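Lipid A deacylase PagL (Pseudomonas aeruginosa, PDB 2ERV) hydrolyses the ester bond at the 3 position of lipid A in the outer membrane, releasing the primary fatty acyl chain of lipopolysaccharide. Local coordinates at residues D52-H58 / S89-D95. Residues are numbered along the deposited sequence; the frame is centred on the assembly and turned at random.
Sequences DEGAGKH and SGTRVGD
Glu53 and Arg92 form a salt bridge between two hairpin loops at one end of the PagL beta-barrel. Residues 52-58 lead into strand 57-70. Residues 89-95 follow strand 75-88, the antiparallel neighbour of strand 57-70. Arg92 NE donates to Glu53 OE1 at 2.9 Å. The oxygen lies in the guanidinium plane, at its edge. The donor, in turn, meets the syn side of OE1 but stands 33° out of the carboxylate plane. The Glu53 chain bends at chi2, which brings OE1 back to the NE of Arg92, whose chain is extended from CG to NE. Glu53 CG rests 3.3 Å from Asp95 O.

Gly94 O takes two backbone donors, Glu53 N and Gly54 N, both in its carbonyl plane. The one carbonyl oxygen thus holds two successive amides of the loop. A water bridges Ala55 O and Gly94 N. The carboxylates of Asp52 and Asp95 stack with planes 16° apart, a like-charge pairing probably eased by the 2.8 Å bond from Asp52 N to Asp95 OD1.

Lys57 folds its aliphatic chain over the other loop. The bend at chi2 helps bring Lys57 CE to 3.4 Å from Arg92 O, while Lys57 CG reaches Val93 CG2. At the barrel rim, Ser89 N donates to His58 O. His58 ND1 is hydrogen-bonded to Tyr45 OH, outside the two segments. Ser89 OG, turned between its own backbone N and carbonyl carbon (chi1 71°), accepts from His58 N at 3.1 Å and sits 3.3 Å from Lys57 CD.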
ATOM      1  N   ASP A  52      -3.871  18.410 -12.211  1.00 31.61           N
ATOM      2  CA  ASP A  52      -4.094  19.842 -12.243  1.00 33.37           C
ATOM      3  C   ASP A  52      -3.820  20.597 -10.942  1.00 33.39           C
ATOM      4  O   ASP A  52      -3.787  21.843 -10.945  1.00 33.11           O
ATOM      5  CB  ASP A  52      -5.415  20.174 -12.919  1.00 34.76           C
ATOM      6  CG  ASP A  52      -6.588  19.704 -12.157  1.00 38.07           C
ATOM      7  OD1 ASP A  52      -6.517  19.691 -10.895  1.00 45.15           O
ATOM      8  OD2 ASP A  52      -7.654  19.348 -12.728  1.00 45.16           O
ATOM      9  N   GLU A  53      -3.585  19.878  -9.834  1.00 32.71           N
ATOM     10  CA  GLU A  53      -3.170  20.552  -8.583  1.00 32.33           C
ATOM     11  C   GLU A  53      -1.688  20.649  -8.248  1.00 33.67           C
ATOM     12  O   GLU A  53      -1.236  21.709  -7.768  1.00 32.40           O
ATOM     13  CB  GLU A  53      -3.920  20.004  -7.381  1.00 32.17           C
ATOM     14  CG  GLU A  53      -5.387  20.285  -7.456  1.00 27.93           C
ATOM     15  CD  GLU A  53      -5.737  21.665  -6.947  1.00 29.54           C
ATOM     16  OE1 GLU A  53      -4.839  22.473  -6.648  1.00 31.44           O
ATOM     17  OE2 GLU A  53      -6.932  21.916  -6.829  1.00 29.72           O
ATOM     18  N   GLY A  54      -0.959  19.527  -8.406  1.00 34.32           N
ATOM     19  CA  GLY A  54       0.499  19.503  -8.287  1.00 33.95           C
ATOM     20  C   GLY A  54       1.192  18.914  -9.520  1.00 34.52           C
ATOM     21  O   GLY A  54       0.559  18.157 -10.311  1.00 34.73           O
ATOM     22  N   ALA A  55       2.459  19.291  -9.735  1.00 32.77           N
ATOM     23  CA  ALA A  55       3.328  18.533 -10.641  1.00 31.62           C
ATOM     24  C   ALA A  55       3.570  17.228  -9.888  1.00 29.80           C
ATOM     25  O   ALA A  55       2.877  16.952  -8.887  1.00 29.16           O
ATOM     26  CB  ALA A  55       4.652  19.287 -10.920  1.00 31.74           C
ATOM     27  N   GLY A  56       4.533  16.428 -10.336  1.00 28.48           N
ATOM     28  CA  GLY A  56       4.790  15.145  -9.691  1.00 25.78           C
ATOM     29  C   GLY A  56       5.197  15.315  -8.244  1.00 25.37           C
ATOM     30  O   GLY A  56       5.939  16.233  -7.915  1.00 24.38           O
ATOM     31  N   LYS A  57       4.754  14.392  -7.389  1.00 23.07           N
ATOM     32  CA  LYS A  57       4.998  14.461  -5.950  1.00 24.26           C
ATOM     33  C   LYS A  57       5.447  13.083  -5.414  1.00 23.74           C
ATOM     34  O   LYS A  57       5.344  12.086  -6.108  1.00 21.88           O
ATOM     35  CB  LYS A  57       3.737  14.904  -5.206  1.00 24.98           C
ATOM     36  CG  LYS A  57       3.330  16.345  -5.443  1.00 26.86           C
ATOM     37  CD  LYS A  57       4.318  17.353  -4.815  1.00 32.11           C
ATOM     38  CE  LYS A  57       3.763  18.785  -4.881  1.00 38.93           C
ATOM     39  NZ  LYS A  57       3.661  19.312  -6.267  1.00 39.19           N
ATOM     40  N   HIS A  58       5.944  13.048  -4.188  1.00 23.94           N
ATOM     41  CA  HIS A  58       6.483  11.802  -3.614  1.00 26.43           C
ATOM     42  C   HIS A  58       5.870  11.646  -2.239  1.00 26.58           C
ATOM     43  O   HIS A  58       5.570  12.642  -1.580  1.00 27.34           O
ATOM     44  CB  HIS A  58       8.012  11.915  -3.447  1.00 28.03           C
ATOM     45  CG  HIS A  58       8.724  12.357  -4.691  1.00 31.28           C
ATOM     46  ND1 HIS A  58       9.276  11.466  -5.584  1.00 35.62           N
ATOM     47  CD2 HIS A  58       8.937  13.591  -5.204  1.00 36.23           C
ATOM     48  CE1 HIS A  58       9.833  12.136  -6.577  1.00 36.71           C
ATOM     49  NE2 HIS A  58       9.621  13.426  -6.383  1.00 38.98           N
ATOM     50  N   SER A  89       5.371  15.106  -0.229  1.00 28.48           N
ATOM     51  CA  SER A  89       6.318  16.188  -0.516  1.00 29.42           C
ATOM     52  C   SER A  89       5.622  17.524  -0.756  1.00 30.83           C
ATOM     53  O   SER A  89       6.297  18.561  -0.814  1.00 32.81           O
ATOM     54  CB  SER A  89       7.235  15.792  -1.685  1.00 28.19           C
ATOM     55  OG  SER A  89       6.502  15.796  -2.891  1.00 27.03           O
ATOM     56  N   GLY A  90       4.289  17.529  -0.880  1.00 30.77           N
ATOM     57  CA  GLY A  90       3.512  18.803  -0.936  1.00 31.09           C
ATOM     58  C   GLY A  90       2.075  18.515  -0.543  1.00 31.85           C
ATOM     59  O   GLY A  90       1.727  17.357  -0.271  1.00 32.43           O
ATOM     60  N   THR A  91       1.232  19.540  -0.481  1.00 31.50           N
ATOM     61  CA  THR A  91      -0.158  19.335  -0.089  1.00 30.70           C
ATOM     62  C   THR A  91      -1.068  19.141  -1.295  1.00 30.36           C
ATOM     63  O   THR A  91      -2.240  18.807  -1.118  1.00 30.50           O
ATOM     64  CB  THR A  91      -0.683  20.531   0.729  1.00 31.91           C
ATOM     65  OG1 THR A  91      -0.476  21.721  -0.028  1.00 29.33           O
ATOM     66  CG2 THR A  91       0.168  20.790   2.005  1.00 30.01           C
ATOM     67  N   ARG A  92      -0.575  19.416  -2.500  1.00 29.21           N
ATOM     68  CA  ARG A  92      -1.353  19.191  -3.724  1.00 30.11           C
ATOM     69  C   ARG A  92      -0.699  18.075  -4.528  1.00 29.04           C
ATOM     70  O   ARG A  92       0.476  18.129  -4.801  1.00 30.17           O
ATOM     71  CB  ARG A  92      -1.393  20.451  -4.571  1.00 29.79           C
ATOM     72  CG  ARG A  92      -2.300  21.526  -4.008  1.00 31.42           C
ATOM     73  CD  ARG A  92      -2.059  22.893  -4.666  1.00 30.47           C
ATOM     74  NE  ARG A  92      -3.269  23.694  -4.486  1.00 34.14           N
ATOM     75  CZ  ARG A  92      -3.442  24.542  -3.500  1.00 36.29           C
ATOM     76  NH1 ARG A  92      -2.477  24.701  -2.605  1.00 38.05           N
ATOM     77  NH2 ARG A  92      -4.584  25.217  -3.383  1.00 37.15           N
ATOM     78  N   VAL A  93      -1.460  17.045  -4.863  1.00 28.81           N
ATOM     79  CA  VAL A  93      -0.930  15.843  -5.508  1.00 26.77           C
ATOM     80  C   VAL A  93      -1.956  15.458  -6.564  1.00 27.08           C
ATOM     81  O   VAL A  93      -3.166  15.431  -6.283  1.00 24.76           O
ATOM     82  CB  VAL A  93      -0.802  14.674  -4.484  1.00 27.29           C
ATOM     83  CG1 VAL A  93      -0.183  13.417  -5.101  1.00 23.60           C
ATOM     84  CG2 VAL A  93       0.046  15.115  -3.250  1.00 26.51           C
ATOM     85  N   GLY A  94      -1.482  15.187  -7.773  1.00 25.63           N
ATOM     86  CA  GLY A  94      -2.352  14.853  -8.871  1.00 26.79           C
ATOM     87  C   GLY A  94      -3.368  15.963  -9.039  1.00 27.15           C
ATOM     88  O   GLY A  94      -2.992  17.137  -9.064  1.00 26.54           O
ATOM     89  N   ASP A  95      -4.645  15.599  -9.099  1.00 26.84           N
ATOM     90  CA  ASP A  95      -5.726  16.577  -9.184  1.00 27.74           C
ATOM     91  C   ASP A  95      -6.240  16.973  -7.797  1.00 27.78           C
ATOM     92  O   ASP A  95      -7.282  17.593  -7.704  1.00 26.12           O
ATOM     93  CB  ASP A  95      -6.920  15.993  -9.958  1.00 28.56           C
ATOM     94  CG  ASP A  95      -6.677  15.842 -11.443  1.00 30.19           C
ATOM     95  OD1 ASP A  95      -5.654  16.325 -12.009  1.00 28.74           O
ATOM     96  OD2 ASP A  95      -7.497  15.208 -12.135  1.00 33.22           O
TER
HETATM   97  O   HOH W   1       1.433  14.893  -8.078  1.00 28.37           O